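Local coordinates for protein Lys-gingipain W83 (Porphyromonas gingivalis, PDB 6I9A) that cleaves proteins after lysine residues as a secreted cysteine protease and may act as a virulence factor in periodontal disease, at residues P170-G175 with N212-G217; A275-S280 with N326-A331; L334-A339 with H351-A356. One frame throughout, in Å; residues are numbered along the deposited sequence.

In the fold
All three contacts are buried, and none is a surface patch. Contacts 1 and 2 each set a helix against the same mixed sheet of the C25 catalytic domain, whereas contact 3 joins two helices. Contact 2 lies nearest the centre of the chain, about 7 Å between centres, and is purely apolar, though its methionine is partly exposed. Contacts 1 and 3, centred about 19 and 17 Å out, mix methyl packing with polar bonds; only contact 1 touches the inhibitor directly. Contacts 2 and 3 share helix 325-342 and meet each other, through a probable hydrogen bond from Ser280 N to Ala356 O and the edge-to-face rings of Trp330 and Trp354. Contact 1 touches neither.

Contact 1: residues P170-G175 with N212-G217; sequences PTIKYG and NYTAHG. With NA (sodium ion), chain F; H8E (benzyl-N-[(2S)-1-[[(3S)-7-amino-1-(benzylamino)-1,2-dioxoheptan-3-yl]amino]-5-(2-methyl-2-phenylhydrazinyl)-1,5-dioxopentan-2-yl]carbamate), chain I.
Ile172 and Thr214 meet methyl to methyl, with CD1 of the isoleucine 4.1 Å from CG2 of the threonine as the two side chains slide past each other. Thr171 brings its own CG2 to 4.4 Å from Thr214 CG2, so the strand methyl rests on two residues of helix 163-178. The hydroxyl of Thr214 is turned the other way: with OG1 anti to the backbone N (chi1 176°), it receives a hydrogen bond of 2.9 Å from the inhibitor's amine NAB, the end of its lysine-like arm. A water 2.8 Å from Thr214 OG1 donates to Thr171 OG1 at 2.9 Å, a helix-to-strand bridge ending on the hydroxyl that holds the amine. Thr171 is steadied in turn by a hydrogen bond to Val167 O one turn earlier. Beyond the strand, Gly217 N reaches the inhibitor oxygen OAG at 2.7 Å, with an N-H...O angle of 159°, consistent with an oxyanion-hole donor. His216, the inferred proton donor, lies between; its backbone O accepts a 2.7 Å bond from Tyr213 OH, while its NE2 pairs with Asp160. At the other end of the helix segment, Tyr174 OH joins Val293, Thr308, Ser309, Asp314 and a water in binding sodium. The chemistry thus divides one threonine between two tasks, its methyl packing the helix and its hydroxyl binding the inhibitor's amine, consistent with recognition of the P1 lysine.

Contact 2: residues A275-S280 with N326-A331; sequences AYIGSS and NSIMWA
Helix-on-sheet packing in the alpha/beta catalytic domain is exemplified here, where strand 273-279 of the mixed sheet receives the first turns of helix 325-342. Ile277 carries the strand's side of it. Its CG2, anti to the backbone N (chi1 -67° for the other branch), lies 4.0 Å from Met329 CG and 4.1 Å from Met329 CB, while the longer branch reaches the base of the methionine. That branch ends in CD1, which sits 4.1 Å from Met329 N and 4.2 Å from Ile328 CB, so this methyl lies against Met329 and Ile328 near the helix backbone. Isoleucine and methionine run at a slant to each other. Met329 leaves the helix extended as far as its sulfur, and SD is still 4.1 Å from Ile277 CG2; the bend at chi3 (82°) then carries the terminal methyl away from the strand. No hydrogen bond crosses between the segments, and the contact is apolar packing, the methionine sulfur included. Around this spot the strand is hydrogen-bonded to strand 242-247, its parallel neighbour, and to the antiparallel strand 357-361. Ile328 covers Leu243 and Ile245 of the former, and Met329 covers Tyr357 and Val359 of the latter, while Asn326 and Ser327 reach strand 117-121, which places the helix between the two sheets of the domain.

Contact 3: residues L334-A339 with H351-A356; sequences LAATHA and HYYWEA
Helices 325-342 and 350-356 run almost antiparallel through these segments, at 170° with axes approaching to 9.5 Å, and they come closest in CA atoms at Ala336 and Tyr353. One hydrogen bond crosses between them. Trp354 gives its indole NE1-H to Thr337 OG1, a bond of 3.0 Å bent to 149° at the hydrogen, with the oxygen tilted somewhat out of the ring plane, near the ring's edge. The two side chains cross roughly at right angles. A chi1 of -57° sets the threonine hydroxyl anti to its own carbonyl carbon, where it accepts the hydrogen bond from the indole N-H and also bonds to Asn333 O one turn back in its helix. Farther along the indole, CZ2 lies 4.0 Å from Leu334 CD2, and 4.0 Å from Leu334 N as well, so the six-membered ring packs on both the methyl and the backbone of the leucine. Beside this, Ala336 CB approaches CD1 of the Tyr353 ring obliquely at 4.2 Å. The hydroxyl of Tyr353 does its bonding elsewhere, to Asp288 OD1 and Tyr284 N. The other carboxylate oxygen of Asp288 is hydrogen-bonded to the inhibitor, which makes Tyr353 a second-shell residue of the ligand pocket. This helix pair packs next to Phe113 of a calcium site, the Trp354 and Phe113 side chains about 4 Å apart. The chemistry implies a directed joint: one indole N-H, satisfied by a hydroxyl itself held by its helix, helps set how the ring is turned, together with packing on Leu334, while the tyrosine alongside probably helps position a ligand-binding carboxylate.

Contact 1: residues P170-G175 with N212-G217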
loop_
_atom_site.group_PDB
_atom_site.type_symbol
_atom_site.label_atom_id
_atom_site.label_comp_id
_atom_site.label_asym_id
_atom_site.label_seq_id
_atom_site.Cartn_x
_atom_site.Cartn_y
_atom_site.Cartn_z
ATOM N N PRO A 170 22.132 -3.401 10.620
ATOM C CA PRO A 170 21.742 -4.777 10.245
ATOM C C PRO A 170 20.446 -4.814 9.437
ATOM O O PRO A 170 20.312 -5.626 8.529
ATOM C CB PRO A 170 21.630 -5.518 11.606
ATOM C CG PRO A 170 22.589 -4.738 12.509
ATOM C CD PRO A 170 22.510 -3.309 12.059
ATOM N N THR A 171 19.472 -3.929 9.772
ATOM C CA THR A 171 18.203 -3.899 9.007
ATOM C C THR A 171 18.474 -3.584 7.533
ATOM O O THR A 171 18.053 -4.339 6.632
ATOM C CB THR A 171 17.278 -2.835 9.572
ATOM O OG1 THR A 171 16.899 -3.159 10.922
ATOM C CG2 THR A 171 15.992 -2.717 8.739
ATOM N N ILE A 172 19.169 -2.460 7.282
ATOM C CA ILE A 172 19.363 -2.035 5.883
ATOM C C ILE A 172 20.285 -3.013 5.161
ATOM O O ILE A 172 20.047 -3.330 3.983
ATOM C CB ILE A 172 19.919 -0.586 5.890
ATOM C CG1 ILE A 172 18.926 0.404 6.519
ATOM C CG2 ILE A 172 20.343 -0.149 4.465
ATOM C CD1 ILE A 172 17.554 0.425 5.965
ATOM N N LYS A 173 21.303 -3.545 5.844
ATOM C CA LYS A 173 22.199 -4.523 5.224
ATOM C C LYS A 173 21.454 -5.782 4.824
ATOM O O LYS A 173 21.777 -6.391 3.796
ATOM C CB LYS A 173 23.390 -4.837 6.122
ATOM C CG LYS A 173 24.362 -3.657 6.257
ATOM C CD LYS A 173 25.486 -3.974 7.270
ATOM C CE LYS A 173 26.557 -2.892 7.231
ATOM N NZ LYS A 173 27.655 -3.220 8.178
ATOM N N TYR A 174 20.490 -6.245 5.628
ATOM C CA TYR A 174 19.692 -7.430 5.267
ATOM C C TYR A 174 18.899 -7.138 3.986
ATOM O O TYR A 174 18.922 -7.919 3.049
ATOM C CB TYR A 174 18.728 -7.744 6.447
ATOM C CG TYR A 174 17.838 -8.937 6.196
ATOM C CD1 TYR A 174 18.185 -10.211 6.666
ATOM C CD2 TYR A 174 16.641 -8.800 5.500
ATOM C CE1 TYR A 174 17.341 -11.299 6.489
ATOM C CE2 TYR A 174 15.791 -9.894 5.295
ATOM C CZ TYR A 174 16.156 -11.132 5.785
ATOM O OH TYR A 174 15.360 -12.232 5.632
ATOM N N GLY A 175 18.229 -5.981 3.945
ATOM C CA GLY A 175 17.508 -5.586 2.734
ATOM C C GLY A 175 18.385 -5.586 1.481
ATOM O O GLY A 175 17.978 -6.091 0.414
ATOM N N ASN A 212 13.292 4.069 2.442
ATOM C CA ASN A 212 13.007 3.530 3.788
ATOM C C ASN A 212 14.035 4.103 4.749
ATOM O O ASN A 212 15.251 4.000 4.522
ATOM C CB ASN A 212 13.103 2.014 3.747
ATOM C CG ASN A 212 12.760 1.233 5.001
ATOM O OD1 ASN A 212 13.126 0.063 5.077
ATOM N ND2 ASN A 212 12.034 1.819 5.954
ATOM N N TYR A 213 13.527 4.745 5.801
ATOM C CA TYR A 213 14.302 5.350 6.871
ATOM C C TYR A 213 13.971 4.597 8.155
ATOM O O TYR A 213 12.796 4.434 8.505
ATOM C CB TYR A 213 13.893 6.837 6.983
ATOM C CG TYR A 213 14.420 7.552 8.204
ATOM C CD1 TYR A 213 13.696 7.550 9.394
ATOM C CD2 TYR A 213 15.585 8.305 8.150
ATOM C CE1 TYR A 213 14.114 8.277 10.501
ATOM C CE2 TYR A 213 16.021 9.039 9.258
ATOM C CZ TYR A 213 15.275 9.024 10.430
ATOM O OH TYR A 213 15.730 9.739 11.530
ATOM N N THR A 214 14.998 4.181 8.908
ATOM C CA THR A 214 14.821 3.587 10.232
ATOM C C THR A 214 15.749 4.307 11.205
ATOM O O THR A 214 16.994 4.276 11.050
ATOM C CB THR A 214 15.048 2.077 10.208
ATOM O OG1 THR A 214 14.932 1.652 11.595
ATOM C CG2 THR A 214 16.403 1.608 9.666
ATOM N N ALA A 215 15.157 5.010 12.163
ATOM C CA ALA A 215 15.800 5.779 13.261
ATOM C C ALA A 215 14.745 6.712 13.858
ATOM O O ALA A 215 13.602 6.285 13.959
ATOM C CB ALA A 215 17.063 6.540 12.826
ATOM N N HIS A 216 15.088 7.931 14.289
ATOM C CA HIS A 216 14.140 8.786 15.037
ATOM C C HIS A 216 13.190 9.532 14.140
ATOM O O HIS A 216 13.605 10.092 13.107
ATOM C CB HIS A 216 14.895 9.788 15.909
ATOM C CG HIS A 216 15.940 9.188 16.787
ATOM N ND1 HIS A 216 17.115 9.865 17.039
ATOM C CD2 HIS A 216 16.008 7.990 17.387
ATOM C CE1 HIS A 216 17.841 9.082 17.815
ATOM N NE2 HIS A 216 17.213 7.967 18.083
ATOM N N GLY A 217 11.950 9.636 14.574
ATOM C CA GLY A 217 10.928 10.412 13.892
ATOM C C GLY A 217 10.247 11.412 14.782
ATOM O O GLY A 217 10.138 11.209 15.999
HETATM NA NA NA F . 13.666 -12.878 7.368
HETATM C CAQ H8E I . 11.876 13.137 17.923
HETATM C CAK H8E I . 12.584 14.197 17.318
HETATM C CAH H8E I . 13.978 14.161 17.259
HETATM C CAL H8E I . 14.695 13.101 17.806
HETATM C CAR H8E I . 13.973 12.083 18.409
HETATM C CBO H8E I . 12.586 12.048 18.449
HETATM C CBA H8E I . 11.955 10.985 19.129
HETATM N NBE H8E I . 11.719 9.811 18.272
HETATM C CBL H8E I . 11.743 8.534 18.746
HETATM O OAE H8E I . 12.080 8.282 19.910
HETATM C CBN H8E I . 11.343 7.444 17.756
HETATM O OAG H8E I . 11.419 7.809 16.542
HETATM C CBS H8E I . 12.014 6.077 18.099
HETATM C CBB H8E I . 12.053 5.109 16.911
HETATM C CAY H8E I . 12.818 3.819 17.217
HETATM C CAX H8E I . 12.668 2.719 16.161
HETATM C CAW H8E I . 13.427 3.040 14.881
HETATM N NAB H8E I . 13.263 1.909 13.919
HETATM N NBG H8E I . 11.413 5.414 19.263
HETATM C C H8E I . 12.039 5.086 20.393
HETATM O O H8E I . 13.208 5.333 20.661
HETATM C CA H8E I . 11.096 4.520 21.447
HETATM N N H8E I . 11.790 3.699 22.435
HETATM C CBK H8E I . 12.344 2.500 22.126
HETATM O OAD H8E I . 12.382 2.130 20.943
HETATM O OBI H8E I . 12.807 1.836 23.116
HETATM C CBD H8E I . 13.510 0.565 22.863
HETATM C CBP H8E I . 14.176 0.082 24.072
HETATM C CAS H8E I . 13.608 -0.898 24.888
HETATM C CAM H8E I . 14.249 -1.400 26.062
HETATM C CAI H8E I . 15.470 -0.791 26.398
HETATM C CAN H8E I . 15.998 0.229 25.622
HETATM C CAT H8E I . 15.377 0.673 24.467
HETATM C CB H8E I . 10.387 5.676 22.171
HETATM C CG H8E I . 11.367 6.647 22.881
HETATM C CD H8E I . 10.686 7.933 23.245
HETATM O OE1 H8E I . 10.020 8.019 24.278
HETATM N NE2 H8E I . 10.836 8.886 22.307
HETATM N NBT H8E I . 10.152 10.111 22.362
HETATM C CAA H8E I . 9.244 10.302 21.199
HETATM C CBQ H8E I . 10.902 11.186 22.930
HETATM C CAU H8E I . 10.653 12.525 22.590
HETATM C CAO H8E I . 11.363 13.551 23.206
HETATM C CAJ H8E I . 12.334 13.255 24.155
HETATM C CAP H8E I . 12.622 11.935 24.472
HETATM C CAV H8E I . 11.894 10.903 23.878
HETATM O O HOH W 1 15.053 -1.151 11.880
HETATM O O HOH W 2 13.549 -15.144 6.457
#

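Contact 2: residues A275-S280 with N326-A331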
loop_
_atom_site.group_PDB
_atom_site.type_symbol
_atom_site.label_atom_id
_atom_site.label_comp_id
_atom_site.label_asym_id
_atom_site.label_seq_id
_atom_site.Cartn_x
_atom_site.Cartn_y
_atom_site.Cartn_z
ATOM N N ALA A 275 2.280 6.681 -1.686
ATOM C CA ALA A 275 1.820 6.019 -0.460
ATOM C C ALA A 275 2.949 6.130 0.540
ATOM O O ALA A 275 4.137 6.206 0.200
ATOM C CB ALA A 275 1.474 4.566 -0.709
ATOM N N TYR A 276 2.547 6.086 1.814
ATOM C CA TYR A 276 3.467 6.148 2.975
ATOM C C TYR A 276 3.022 5.160 3.995
ATOM O O TYR A 276 1.834 5.057 4.304
ATOM C CB TYR A 276 3.436 7.555 3.578
ATOM C CG TYR A 276 4.449 7.722 4.696
ATOM C CD1 TYR A 276 5.811 7.802 4.417
ATOM C CD2 TYR A 276 4.049 7.764 6.028
ATOM C CE1 TYR A 276 6.756 7.956 5.433
ATOM C CE2 TYR A 276 4.994 7.930 7.057
ATOM C CZ TYR A 276 6.346 8.017 6.743
ATOM O OH TYR A 276 7.302 8.158 7.705
ATOM N N ILE A 277 3.996 4.416 4.537
ATOM C CA ILE A 277 3.733 3.557 5.699
ATOM C C ILE A 277 4.515 4.120 6.880
ATOM O O ILE A 277 5.731 4.353 6.751
ATOM C CB ILE A 277 4.190 2.090 5.444
ATOM C CG1 ILE A 277 3.310 1.462 4.340
ATOM C CG2 ILE A 277 4.065 1.286 6.749
ATOM C CD1 ILE A 277 3.923 0.185 3.754
ATOM N N GLY A 278 3.847 4.372 7.985
ATOM C CA GLY A 278 4.535 4.839 9.170
ATOM C C GLY A 278 3.661 4.641 10.380
ATOM O O GLY A 278 2.543 4.088 10.303
ATOM N N SER A 279 4.150 5.108 11.515
ATOM C CA SER A 279 3.513 4.883 12.810
ATOM C C SER A 279 2.874 6.147 13.349
ATOM O O SER A 279 3.449 7.232 13.287
ATOM C CB SER A 279 4.572 4.421 13.800
ATOM O OG SER A 279 3.986 4.116 15.064
ATOM N N SER A 280 1.632 6.007 13.864
ATOM C CA SER A 280 0.956 7.122 14.532
ATOM C C SER A 280 1.574 7.419 15.931
ATOM O O SER A 280 1.906 8.569 16.198
ATOM C CB SER A 280 -0.536 6.803 14.594
ATOM O OG SER A 280 -1.160 7.749 15.445
ATOM N N ASN A 326 -0.364 -2.267 1.218
ATOM C CA ASN A 326 -0.882 -2.704 2.524
ATOM C C ASN A 326 -0.215 -3.988 2.953
ATOM O O ASN A 326 0.037 -4.162 4.159
ATOM C CB ASN A 326 -2.401 -2.934 2.476
ATOM C CG ASN A 326 -3.150 -1.733 3.002
ATOM O OD1 ASN A 326 -3.612 -0.866 2.244
ATOM N ND2 ASN A 326 -3.298 -1.648 4.328
ATOM N N SER A 327 0.045 -4.936 2.042
ATOM C CA SER A 327 0.614 -6.215 2.448
ATOM C C SER A 327 2.025 -6.060 3.011
ATOM O O SER A 327 2.454 -6.916 3.788
ATOM C CB SER A 327 0.577 -7.223 1.303
ATOM O OG SER A 327 1.547 -6.926 0.311
ATOM N N ILE A 328 2.777 -5.042 2.604
ATOM C CA ILE A 328 4.153 -4.827 3.159
ATOM C C ILE A 328 3.998 -4.527 4.647
ATOM O O ILE A 328 4.715 -5.081 5.497
ATOM C CB ILE A 328 4.883 -3.706 2.408
ATOM C CG1 ILE A 328 5.063 -4.085 0.929
ATOM C CG2 ILE A 328 6.205 -3.389 3.074
ATOM C CD1 ILE A 328 5.610 -2.955 0.080
ATOM N N MET A 329 3.053 -3.612 4.982
ATOM C CA MET A 329 2.801 -3.258 6.390
ATOM C C MET A 329 2.291 -4.464 7.184
ATOM O O MET A 329 2.715 -4.700 8.303
ATOM C CB MET A 329 1.807 -2.096 6.426
ATOM C CG MET A 329 1.500 -1.615 7.842
ATOM S SD MET A 329 0.413 -0.190 7.872
ATOM C CE MET A 329 -1.203 -0.957 7.686
ATOM N N TRP A 330 1.392 -5.237 6.561
ATOM C CA TRP A 330 0.813 -6.432 7.173
ATOM C C TRP A 330 1.933 -7.400 7.541
ATOM O O TRP A 330 1.983 -7.919 8.652
ATOM C CB TRP A 330 -0.130 -7.074 6.145
ATOM C CG TRP A 330 -0.902 -8.222 6.714
ATOM C CD1 TRP A 330 -0.525 -9.528 6.742
ATOM C CD2 TRP A 330 -2.211 -8.161 7.257
ATOM N NE1 TRP A 330 -1.546 -10.295 7.314
ATOM C CE2 TRP A 330 -2.584 -9.471 7.626
ATOM C CE3 TRP A 330 -3.095 -7.116 7.481
ATOM C CZ2 TRP A 330 -3.838 -9.749 8.212
ATOM C CZ3 TRP A 330 -4.315 -7.384 8.049
ATOM C CH2 TRP A 330 -4.668 -8.681 8.411
ATOM N N ALA A 331 2.845 -7.685 6.604
ATOM C CA ALA A 331 3.956 -8.617 6.839
ATOM C C ALA A 331 4.834 -8.123 7.992
ATOM O O ALA A 331 5.280 -8.924 8.822
ATOM C CB ALA A 331 4.778 -8.763 5.555
#

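Contact 3: residues L334-A339 with H351-A356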
loop_
_atom_site.group_PDB
_atom_site.type_symbol
_atom_site.label_atom_id
_atom_site.label_comp_id
_atom_site.label_asym_id
_atom_site.label_seq_id
_atom_site.Cartn_x
_atom_site.Cartn_y
_atom_site.Cartn_z
ATOM N N LEU A 334 3.037 -8.848 11.122
ATOM C CA LEU A 334 3.061 -10.275 11.421
ATOM C C LEU A 334 4.376 -10.670 12.051
ATOM O O LEU A 334 4.409 -11.460 12.985
ATOM C CB LEU A 334 2.874 -11.106 10.145
ATOM C CG LEU A 334 1.495 -11.111 9.492
ATOM C CD1 LEU A 334 1.575 -11.956 8.222
ATOM C CD2 LEU A 334 0.436 -11.731 10.429
ATOM N N ALA A 335 5.490 -10.124 11.526
ATOM C CA ALA A 335 6.798 -10.478 12.083
ATOM C C ALA A 335 6.916 -9.986 13.532
ATOM O O ALA A 335 7.452 -10.724 14.383
ATOM C CB ALA A 335 7.899 -9.868 11.212
ATOM N N ALA A 336 6.452 -8.758 13.820
ATOM C CA ALA A 336 6.515 -8.281 15.192
ATOM C C ALA A 336 5.644 -9.168 16.099
ATOM O O ALA A 336 5.966 -9.373 17.279
ATOM C CB ALA A 336 6.037 -6.838 15.242
ATOM N N THR A 337 4.512 -9.689 15.552
ATOM C CA THR A 337 3.641 -10.550 16.336
ATOM C C THR A 337 4.325 -11.892 16.546
ATOM O O THR A 337 4.302 -12.453 17.677
ATOM C CB THR A 337 2.303 -10.731 15.580
ATOM O OG1 THR A 337 1.721 -9.429 15.347
ATOM C CG2 THR A 337 1.306 -11.515 16.408
ATOM N N HIS A 338 4.902 -12.469 15.497
ATOM C CA HIS A 338 5.565 -13.755 15.596
ATOM C C HIS A 338 6.689 -13.703 16.613
ATOM O O HIS A 338 6.895 -14.667 17.377
ATOM C CB HIS A 338 6.108 -14.178 14.204
ATOM C CG HIS A 338 6.630 -15.553 14.158
ATOM N ND1 HIS A 338 5.816 -16.629 14.411
ATOM C CD2 HIS A 338 7.869 -15.990 13.844
ATOM C CE1 HIS A 338 6.578 -17.704 14.226
ATOM N NE2 HIS A 338 7.827 -17.350 13.874
ATOM N N ALA A 339 7.450 -12.595 16.661
ATOM C CA ALA A 339 8.541 -12.438 17.631
ATOM C C ALA A 339 8.034 -12.651 19.053
ATOM O O ALA A 339 8.655 -13.341 19.856
ATOM C CB ALA A 339 9.160 -11.058 17.454
ATOM N N HIS A 351 -0.308 -6.014 19.830
ATOM C CA HIS A 351 -1.533 -5.235 19.732
ATOM C C HIS A 351 -1.189 -3.749 19.417
ATOM O O HIS A 351 -1.808 -3.120 18.546
ATOM C CB HIS A 351 -2.338 -5.401 21.022
ATOM C CG HIS A 351 -3.716 -4.830 20.971
ATOM N ND1 HIS A 351 -4.605 -5.096 22.009
ATOM C CD2 HIS A 351 -4.363 -4.091 20.036
ATOM C CE1 HIS A 351 -5.746 -4.481 21.698
ATOM N NE2 HIS A 351 -5.661 -3.872 20.505
ATOM N N TYR A 352 -0.228 -3.206 20.156
ATOM C CA TYR A 352 0.236 -1.860 19.914
ATOM C C TYR A 352 0.617 -1.670 18.439
ATOM O O TYR A 352 0.255 -0.672 17.827
ATOM C CB TYR A 352 1.428 -1.581 20.841
ATOM C CG TYR A 352 1.993 -0.188 20.757
ATOM C CD1 TYR A 352 2.827 0.183 19.712
ATOM C CD2 TYR A 352 1.798 0.728 21.787
ATOM C CE1 TYR A 352 3.418 1.440 19.671
ATOM C CE2 TYR A 352 2.387 1.987 21.757
ATOM C CZ TYR A 352 3.192 2.340 20.702
ATOM O OH TYR A 352 3.813 3.568 20.739
ATOM N N TYR A 353 1.405 -2.617 17.881
ATOM C CA TYR A 353 1.853 -2.479 16.472
ATOM C C TYR A 353 0.691 -2.474 15.493
ATOM O O TYR A 353 0.688 -1.650 14.562
ATOM C CB TYR A 353 2.900 -3.545 16.087
ATOM C CG TYR A 353 4.287 -2.924 16.180
ATOM C CD1 TYR A 353 5.080 -2.764 15.047
ATOM C CD2 TYR A 353 4.755 -2.391 17.383
ATOM C CE1 TYR A 353 6.295 -2.084 15.108
ATOM C CE2 TYR A 353 5.931 -1.653 17.437
ATOM C CZ TYR A 353 6.693 -1.505 16.298
ATOM O OH TYR A 353 7.859 -0.796 16.372
ATOM N N TRP A 354 -0.328 -3.331 15.704
ATOM C CA TRP A 354 -1.484 -3.311 14.796
ATOM C C TRP A 354 -2.218 -1.995 14.913
ATOM O O TRP A 354 -2.740 -1.523 13.897
ATOM C CB TRP A 354 -2.375 -4.523 15.075
ATOM C CG TRP A 354 -1.767 -5.815 14.602
ATOM C CD1 TRP A 354 -1.076 -6.739 15.357
ATOM C CD2 TRP A 354 -1.708 -6.273 13.241
ATOM N NE1 TRP A 354 -0.621 -7.756 14.553
ATOM C CE2 TRP A 354 -0.990 -7.498 13.237
ATOM C CE3 TRP A 354 -2.167 -5.749 12.023
ATOM C CZ2 TRP A 354 -0.761 -8.229 12.059
ATOM C CZ3 TRP A 354 -1.965 -6.483 10.876
ATOM C CH2 TRP A 354 -1.242 -7.694 10.881
ATOM N N GLU A 355 -2.277 -1.364 16.106
ATOM C CA GLU A 355 -2.871 -0.037 16.245
ATOM C C GLU A 355 -1.972 1.083 15.686
ATOM O O GLU A 355 -2.472 2.171 15.370
ATOM C CB GLU A 355 -3.115 0.281 17.723
ATOM C CG GLU A 355 -4.266 -0.468 18.382
ATOM C CD GLU A 355 -4.498 -0.056 19.819
ATOM O OE1 GLU A 355 -3.589 0.532 20.454
ATOM O OE2 GLU A 355 -5.620 -0.299 20.309
ATOM N N ALA A 356 -0.656 0.866 15.682
ATOM C CA ALA A 356 0.302 1.929 15.404
ATOM C C ALA A 356 0.495 2.238 13.914
ATOM O O ALA A 356 0.466 3.392 13.500
ATOM C CB ALA A 356 1.667 1.556 15.998
#